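Local coordinates for ADP-ribosylating toxin CARDS (Mycoplasma pneumoniae, PDB 4TLV), which transfers ADP-ribose from NAD(+) to multiple target proteins and causes vacuolization in mammalian cells, acting as the main virulence factor of the bacterium, at residues D551-K556 against W567-K573. Numbering follows the deposited sequence.
Sequences DNQQLK and WYSTYDK
Lys556 reaches past Thr570 to the turn that follows the partner strand. Its NZ donates to Asp572 O at 2.8 Å, in the carbonyl plane, and more weakly to Lys573 O. A salt bridge to Glu575 adds a third oxygen around the ammonium group. The extended chain beyond CG (chi3 -163°, chi4 175°) gives Lys556 this reach. Between the backbones, Lys556 and Tyr568 form a hydrogen-bonded pair. Lys556 N to Tyr568 O and Tyr568 N to Lys556 O are both 2.9 Å and nearly straight. Gln554 and Thr570 pair likewise, but Thr570 N to Gln554 O is more bent. Leu555 and Ser569 form the non-hydrogen-bonded pair between them. The two strands make an antiparallel beta hairpin in D3, the C-terminal beta-trefoil domain. Strand 506-512 flanks 567-570, and its Val509 touches Leu555 and Trp567. An ST turn ends the second strand: Asp572 N donates to Thr570 OG1 at 2.9 Å. Asp551 OD2 takes a weak hydrogen bond from Tyr571 OH at 2.8 Å, with carboxylate and ring planes 70° apart. The Gln553 side chain runs alongside Tyr571, with CG against CE1 and CZ of the ring and the amide near the hydroxyl; NE2 bonds to Leu498 O. Its OE1 accepts from Asp551 N, a bond within the loop that leads into strand 554-558. On the face with Gln554, Lys556 CB makes an off-centre CH-pi contact with the Tyr568 ring, 4.1 Å from the centroid. Lys556 CE packs against Thr570 CG2 at 3.5 Å. On the other face, Leu555 CD2 meets the edge of the Trp567 ring, 3.9 Å from CZ3.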
ATOM      1  N   ASP A 551      12.080  -4.455  25.328  1.00 18.83           N
ATOM      2  CA  ASP A 551      11.676  -4.144  26.697  1.00 21.79           C
ATOM      3  C   ASP A 551      11.067  -2.749  26.757  1.00 26.43           C
ATOM      4  O   ASP A 551      11.159  -2.063  27.778  1.00 23.34           O
ATOM      5  CB  ASP A 551      12.882  -4.250  27.654  1.00 21.15           C
ATOM      6  CG  ASP A 551      12.466  -4.361  29.125  1.00 29.26           C
ATOM      7  OD1 ASP A 551      11.313  -4.762  29.408  1.00 24.72           O
ATOM      8  OD2 ASP A 551      13.301  -4.048  30.001  1.00 34.62           O
ATOM      9  N   ASN A 552      10.451  -2.327  25.652  1.00 18.76           N
ATOM     10  CA  ASN A 552       9.808  -1.012  25.567  1.00 20.29           C
ATOM     11  C   ASN A 552      10.715   0.180  25.808  1.00 18.17           C
ATOM     12  O   ASN A 552      10.262   1.234  26.255  1.00 18.21           O
ATOM     13  CB  ASN A 552       8.572  -0.948  26.460  1.00 21.18           C
ATOM     14  CG  ASN A 552       7.488  -1.837  25.960  1.00 25.77           C
ATOM     15  OD1 ASN A 552       7.336  -1.992  24.748  1.00 21.18           O
ATOM     16  ND2 ASN A 552       6.737  -2.456  26.870  1.00 18.28           N
ATOM     17  N   GLN A 553      11.991   0.018  25.483  1.00 18.43           N
ATOM     18  CA  GLN A 553      12.926   1.135  25.518  1.00 16.98           C
ATOM     19  C   GLN A 553      12.463   2.180  24.535  1.00 22.42           C
ATOM     20  O   GLN A 553      12.095   1.838  23.399  1.00 16.97           O
ATOM     21  CB  GLN A 553      14.333   0.670  25.127  1.00 19.70           C
ATOM     22  CG  GLN A 553      14.900  -0.441  26.007  1.00 21.49           C
ATOM     23  CD  GLN A 553      14.592  -1.853  25.508  1.00 23.62           C
ATOM     24  OE1 GLN A 553      13.622  -2.095  24.779  1.00 19.22           O
ATOM     25  NE2 GLN A 553      15.432  -2.795  25.905  1.00 21.97           N
ATOM     26  N   GLN A 554      12.491   3.444  24.958  1.00 17.38           N
ATOM     27  CA  GLN A 554      11.920   4.530  24.172  1.00 17.94           C
ATOM     28  C   GLN A 554      12.951   5.382  23.439  1.00 19.48           C
ATOM     29  O   GLN A 554      13.916   5.890  24.026  1.00 18.13           O
ATOM     30  CB  GLN A 554      11.023   5.437  25.030  1.00 18.76           C
ATOM     31  CG  GLN A 554      10.255   6.447  24.185  1.00 18.49           C
ATOM     32  CD  GLN A 554       9.294   7.309  24.999  1.00 25.14           C
ATOM     33  OE1 GLN A 554       9.112   7.095  26.201  1.00 25.08           O
ATOM     34  NE2 GLN A 554       8.670   8.284  24.338  1.00 20.14           N
ATOM     35  N   LEU A 555      12.726   5.544  22.140  1.00 14.19           N
ATOM     36  CA  LEU A 555      13.591   6.373  21.302  1.00 15.22           C
ATOM     37  C   LEU A 555      13.383   7.846  21.621  1.00 16.91           C
ATOM     38  O   LEU A 555      12.251   8.334  21.615  1.00 20.13           O
ATOM     39  CB  LEU A 555      13.281   6.123  19.818  1.00 15.75           C
ATOM     40  CG  LEU A 555      14.286   6.673  18.812  1.00 22.04           C
ATOM     41  CD1 LEU A 555      15.640   5.952  19.000  1.00 15.43           C
ATOM     42  CD2 LEU A 555      13.784   6.510  17.389  1.00 18.40           C
ATOM     43  N   LYS A 556      14.477   8.559  21.890  1.00 17.70           N
ATOM     44  CA  LYS A 556      14.427  10.002  22.076  1.00 20.03           C
ATOM     45  C   LYS A 556      15.670  10.681  21.505  1.00 20.48           C
ATOM     46  O   LYS A 556      16.621  10.008  21.102  1.00 22.50           O
ATOM     47  CB  LYS A 556      14.289  10.359  23.563  1.00 21.27           C
ATOM     48  CG  LYS A 556      13.073   9.764  24.241  1.00 23.50           C
ATOM     49  CD  LYS A 556      12.842  10.423  25.603  1.00 24.31           C
ATOM     50  CE  LYS A 556      11.924   9.588  26.478  1.00 25.68           C
ATOM     51  NZ  LYS A 556      11.803  10.183  27.842  1.00 29.82           N
ATOM     52  N   TRP A 567      20.723  10.575  19.274  1.00 22.01           N
ATOM     53  CA  TRP A 567      19.597   9.654  19.402  1.00 20.74           C
ATOM     54  C   TRP A 567      19.923   8.579  20.426  1.00 18.85           C
ATOM     55  O   TRP A 567      20.981   7.962  20.371  1.00 19.39           O
ATOM     56  CB  TRP A 567      19.280   9.025  18.029  1.00 16.24           C
ATOM     57  CG  TRP A 567      18.799  10.028  17.028  1.00 18.46           C
ATOM     58  CD1 TRP A 567      19.542  10.992  16.426  1.00 18.76           C
ATOM     59  CD2 TRP A 567      17.467  10.164  16.506  1.00 21.57           C
ATOM     60  NE1 TRP A 567      18.763  11.729  15.569  1.00 18.48           N
ATOM     61  CE2 TRP A 567      17.483  11.236  15.594  1.00 22.11           C
ATOM     62  CE3 TRP A 567      16.266   9.475  16.715  1.00 25.71           C
ATOM     63  CZ2 TRP A 567      16.341  11.653  14.897  1.00 23.56           C
ATOM     64  CZ3 TRP A 567      15.127   9.888  16.024  1.00 25.98           C
ATOM     65  CH2 TRP A 567      15.173  10.964  15.125  1.00 20.69           C
ATOM     66  N   TYR A 568      19.014   8.337  21.365  1.00 17.35           N
ATOM     67  CA  TYR A 568      19.247   7.316  22.374  1.00 17.12           C
ATOM     68  C   TYR A 568      17.938   6.624  22.715  1.00 18.04           C
ATOM     69  O   TYR A 568      16.873   7.057  22.277  1.00 21.30           O
ATOM     70  CB  TYR A 568      19.867   7.957  23.634  1.00 19.18           C
ATOM     71  CG  TYR A 568      18.927   8.876  24.390  1.00 19.11           C
ATOM     72  CD1 TYR A 568      18.749  10.206  24.003  1.00 19.06           C
ATOM     73  CD2 TYR A 568      18.218   8.413  25.489  1.00 22.97           C
ATOM     74  CE1 TYR A 568      17.878  11.049  24.688  1.00 21.02           C
ATOM     75  CE2 TYR A 568      17.351   9.247  26.191  1.00 23.83           C
ATOM     76  CZ  TYR A 568      17.185  10.560  25.786  1.00 25.17           C
ATOM     77  OH  TYR A 568      16.315  11.376  26.479  1.00 24.40           O
ATOM     78  N   SER A 569      18.003   5.539  23.475  1.00 18.56           N
ATOM     79  CA  SER A 569      16.784   4.948  24.017  1.00 19.71           C
ATOM     80  C   SER A 569      16.852   4.888  25.544  1.00 25.25           C
ATOM     81  O   SER A 569      17.945   4.842  26.120  1.00 23.46           O
ATOM     82  CB  SER A 569      16.512   3.555  23.432  1.00 16.53           C
ATOM     83  OG  SER A 569      17.478   2.593  23.836  1.00 20.17           O
ATOM     84  N   THR A 570      15.686   4.859  26.188  1.00 23.98           N
ATOM     85  CA  THR A 570      15.615   5.020  27.638  1.00 23.80           C
ATOM     86  C   THR A 570      14.421   4.329  28.293  1.00 25.93           C
ATOM     87  O   THR A 570      13.388   4.099  27.658  1.00 24.13           O
ATOM     88  CB  THR A 570      15.606   6.522  28.019  1.00 28.03           C
ATOM     89  OG1 THR A 570      15.553   6.657  29.444  1.00 30.69           O
ATOM     90  CG2 THR A 570      14.408   7.245  27.394  1.00 25.37           C
ATOM     91  N   TYR A 571      14.574   3.994  29.570  1.00 24.32           N
ATOM     92  CA  TYR A 571      13.456   3.508  30.369  1.00 25.25           C
ATOM     93  C   TYR A 571      12.713   4.657  31.068  1.00 30.20           C
ATOM     94  O   TYR A 571      11.659   4.443  31.664  1.00 30.01           O
ATOM     95  CB  TYR A 571      13.929   2.507  31.426  1.00 25.77           C
ATOM     96  CG  TYR A 571      14.363   1.163  30.889  1.00 26.23           C
ATOM     97  CD1 TYR A 571      13.465   0.333  30.225  1.00 24.02           C
ATOM     98  CD2 TYR A 571      15.669   0.717  31.054  1.00 26.85           C
ATOM     99  CE1 TYR A 571      13.858  -0.902  29.741  1.00 26.40           C
ATOM    100  CE2 TYR A 571      16.068  -0.510  30.571  1.00 28.21           C
ATOM    101  CZ  TYR A 571      15.162  -1.312  29.915  1.00 24.39           C
ATOM    102  OH  TYR A 571      15.563  -2.534  29.444  1.00 29.16           O
ATOM    103  N   ASP A 572      13.264   5.866  31.011  1.00 28.85           N
ATOM    104  CA  ASP A 572      12.663   7.003  31.709  1.00 36.19           C
ATOM    105  C   ASP A 572      11.595   7.680  30.868  1.00 37.43           C
ATOM    106  O   ASP A 572      11.890   8.241  29.819  1.00 33.58           O
ATOM    107  CB  ASP A 572      13.730   8.024  32.099  1.00 39.01           C
ATOM    108  CG  ASP A 572      14.683   7.497  33.154  1.00 45.76           C
ATOM    109  OD1 ASP A 572      14.272   6.612  33.942  1.00 43.39           O
ATOM    110  OD2 ASP A 572      15.840   7.970  33.187  1.00 48.74           O
ATOM    111  N   LYS A 573      10.352   7.637  31.336  1.00 48.77           N
ATOM    112  CA  LYS A 573       9.242   8.215  30.581  1.00 53.56           C
ATOM    113  C   LYS A 573       9.373   9.736  30.484  1.00 51.48           C
ATOM    114  O   LYS A 573       9.099  10.328  29.437  1.00 50.72           O
ATOM    115  CB  LYS A 573       7.902   7.827  31.210  1.00 59.23           C
ATOM    116  CG  LYS A 573       7.684   6.324  31.328  1.00 62.15           C
ATOM    117  CD  LYS A 573       6.309   6.013  31.906  1.00 83.48           C
ATOM    118  CE  LYS A 573       6.081   4.512  32.049  1.00 86.19           C
ATOM    119  NZ  LYS A 573       4.722   4.210  32.589  1.00 86.68           N
TER